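Local coordinates for protein cellulase (Bacillus sp. BG-CS10, PDB 5E09) that probably hydrolyses internal beta-1,4-glucosidic bonds of cellulose, as a halophilic family 5 endoglucanase that also carries a family 46 carbohydrate-binding module, at residues S146-R151 with T222-G227. Residues are numbered along the deposited sequence; the frame is centred on the assembly and turned at random.
Sequences SVNEPR and TVHYYG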
loop_
_atom_site.group_PDB
_atom_site.type_symbol
_atom_site.label_atom_id
_atom_site.label_comp_id
_atom_site.label_asym_id
_atom_site.label_seq_id
_atom_site.Cartn_x
_atom_site.Cartn_y
_atom_site.Cartn_z
ATOM N N SER A 146 -5.766 -20.682 2.057
ATOM C CA SER A 146 -6.438 -21.433 0.998
ATOM C C SER A 146 -6.277 -20.838 -0.392
ATOM O O SER A 146 -5.912 -21.546 -1.329
ATOM C CB SER A 146 -7.924 -21.551 1.317
ATOM O OG SER A 146 -8.504 -20.264 1.402
ATOM N N VAL A 147 -6.559 -19.546 -0.519
ATOM C CA VAL A 147 -6.531 -18.865 -1.811
ATOM C C VAL A 147 -6.486 -17.354 -1.603
ATOM O O VAL A 147 -7.158 -16.823 -0.718
ATOM C CB VAL A 147 -7.762 -19.243 -2.669
ATOM C CG1 VAL A 147 -9.035 -19.210 -1.820
ATOM C CG2 VAL A 147 -7.893 -18.329 -3.887
ATOM N N ASN A 148 -5.681 -16.658 -2.398
ATOM C CA ASN A 148 -5.611 -15.210 -2.281
ATOM C C ASN A 148 -6.787 -14.536 -2.955
ATOM O O ASN A 148 -7.114 -14.867 -4.089
ATOM C CB ASN A 148 -4.315 -14.679 -2.884
ATOM C CG ASN A 148 -4.200 -13.176 -2.760
ATOM O OD1 ASN A 148 -3.991 -12.654 -1.667
ATOM N ND2 ASN A 148 -4.354 -12.468 -3.878
ATOM N N GLU A 149 -7.407 -13.591 -2.248
ATOM C CA GLU A 149 -8.470 -12.733 -2.790
ATOM C C GLU A 149 -9.461 -13.454 -3.706
ATOM O O GLU A 149 -9.536 -13.153 -4.895
ATOM C CB GLU A 149 -7.846 -11.545 -3.540
ATOM C CG GLU A 149 -6.977 -10.665 -2.641
ATOM C CD GLU A 149 -6.595 -9.325 -3.266
ATOM O OE1 GLU A 149 -6.885 -9.116 -4.464
ATOM O OE2 GLU A 149 -6.011 -8.478 -2.548
ATOM N N PRO A 150 -10.229 -14.406 -3.150
ATOM C CA PRO A 150 -11.166 -15.201 -3.952
ATOM C C PRO A 150 -12.225 -14.346 -4.637
ATOM O O PRO A 150 -12.879 -13.532 -3.988
ATOM C CB PRO A 150 -11.817 -16.130 -2.920
ATOM C CG PRO A 150 -10.924 -16.098 -1.734
ATOM C CD PRO A 150 -10.318 -14.733 -1.719
ATOM N N ARG A 151 -12.383 -14.533 -5.941
ATOM C CA ARG A 151 -13.419 -13.849 -6.701
ATOM C C ARG A 151 -13.965 -14.834 -7.730
ATOM O O ARG A 151 -13.260 -15.750 -8.140
ATOM C CB ARG A 151 -12.856 -12.589 -7.368
ATOM C CG ARG A 151 -13.896 -11.580 -7.837
ATOM C CD ARG A 151 -13.246 -10.448 -8.631
ATOM N NE ARG A 151 -11.799 -10.438 -8.454
ATOM C CZ ARG A 151 -10.925 -10.590 -9.442
ATOM N NH1 ARG A 151 -11.347 -10.737 -10.692
ATOM N NH2 ARG A 151 -9.627 -10.577 -9.177
ATOM N N THR A 222 -8.332 -13.951 7.538
ATOM C CA THR A 222 -7.487 -12.949 6.912
ATOM C C THR A 222 -8.250 -11.978 6.025
ATOM O O THR A 222 -9.176 -12.357 5.299
ATOM C CB THR A 222 -6.363 -13.579 6.075
ATOM O OG1 THR A 222 -5.553 -12.534 5.526
ATOM C CG2 THR A 222 -6.915 -14.437 4.940
ATOM N N VAL A 223 -7.853 -10.712 6.096
ATOM C CA VAL A 223 -8.421 -9.710 5.203
ATOM C C VAL A 223 -7.306 -8.827 4.660
ATOM O O VAL A 223 -6.168 -8.884 5.140
ATOM C CB VAL A 223 -9.493 -8.840 5.900
ATOM C CG1 VAL A 223 -10.753 -9.654 6.154
ATOM C CG2 VAL A 223 -8.965 -8.252 7.200
ATOM N N HIS A 224 -7.637 -8.033 3.648
ATOM C CA HIS A 224 -6.690 -7.118 3.025
ATOM C C HIS A 224 -7.225 -5.698 3.122
ATOM O O HIS A 224 -8.433 -5.496 3.197
ATOM C CB HIS A 224 -6.445 -7.486 1.560
ATOM C CG HIS A 224 -5.700 -8.769 1.375
ATOM N ND1 HIS A 224 -5.448 -9.312 0.130
ATOM C CD2 HIS A 224 -5.150 -9.621 2.271
ATOM C CE1 HIS A 224 -4.781 -10.438 0.270
ATOM N NE2 HIS A 224 -4.586 -10.654 1.559
ATOM N N TYR A 225 -6.330 -4.716 3.110
ATOM C CA TYR A 225 -6.750 -3.322 3.208
ATOM C C TYR A 225 -5.761 -2.382 2.526
ATOM O O TYR A 225 -4.566 -2.434 2.784
ATOM C CB TYR A 225 -6.922 -2.919 4.672
ATOM C CG TYR A 225 -7.560 -1.565 4.831
ATOM C CD1 TYR A 225 -8.927 -1.403 4.643
ATOM C CD2 TYR A 225 -6.801 -0.447 5.152
ATOM C CE1 TYR A 225 -9.522 -0.172 4.778
ATOM C CE2 TYR A 225 -7.389 0.794 5.290
ATOM C CZ TYR A 225 -8.752 0.924 5.105
ATOM O OH TYR A 225 -9.350 2.153 5.242
ATOM N N TYR A 226 -6.270 -1.510 1.665
ATOM C CA TYR A 226 -5.404 -0.646 0.872
ATOM C C TYR A 226 -5.831 0.808 0.943
ATOM O O TYR A 226 -5.430 1.622 0.116
ATOM C CB TYR A 226 -5.374 -1.117 -0.580
ATOM C CG TYR A 226 -4.469 -2.305 -0.777
ATOM C CD1 TYR A 226 -3.108 -2.128 -1.007
ATOM C CD2 TYR A 226 -4.964 -3.602 -0.710
ATOM C CE1 TYR A 226 -2.262 -3.211 -1.174
ATOM C CE2 TYR A 226 -4.126 -4.694 -0.874
ATOM C CZ TYR A 226 -2.776 -4.491 -1.107
ATOM O OH TYR A 226 -1.933 -5.567 -1.280
ATOM N N GLY A 227 -6.654 1.119 1.937
ATOM C CA GLY A 227 -7.030 2.486 2.221
ATOM C C GLY A 227 -8.276 2.932 1.490
ATOM O O GLY A 227 -8.591 2.435 0.406
#
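H224 reaches from the sixth strand of the (beta/alpha)8 barrel to meet E149 and N148, which lie in the loop just past the C-terminal end of the fourth strand, 142-145. This is the catalytic face of the TIM barrel of a family 5 glycoside hydrolase. The Asn-Glu pair at the end of strand four is the family's signature, in which the glutamate serves as the acid/base; E149 is therefore probably that residue, and E271 on strand 267-272, which the side chains of N148, E149 and H224 all touch, is probably the nucleophile.

One hydrogen bond joins the segments: H224 ND1 donates to E149 OE2 over 2.9 Å, nearly straight at 167°. The acceptor lies in the imidazole plane and accepts the N-H through its anti lone pair, the one turned away from OE1, while the carboxylate is rotated 54° from the ring. With CG anti to the carbonyl carbon and an extended chain beyond it, E149 brings OE2 to the ring edge at ND1, and its CG packs 3.4 Å from H224 ND1. Were E149 replaced by an alanine, H224 ND1 would probably be left without this acceptor and the imidazole with less to fix its rotation.

N148 meets the same ring edge at the neighbouring carbon. Its CG stands anti to the backbone N (chi1 -179°), which brings the amide oxygen up to the ring edge at CE1; the two side chains cross at about a right angle, the amide plane moderately tilted from the ring. The amide oxygen also accepts a hydrogen bond from R59 NH2, a second contact that would help to hold it beside the histidine. Within the contact, N148 OD1 lies in the imidazole plane, 3.0 Å from H224 CE1.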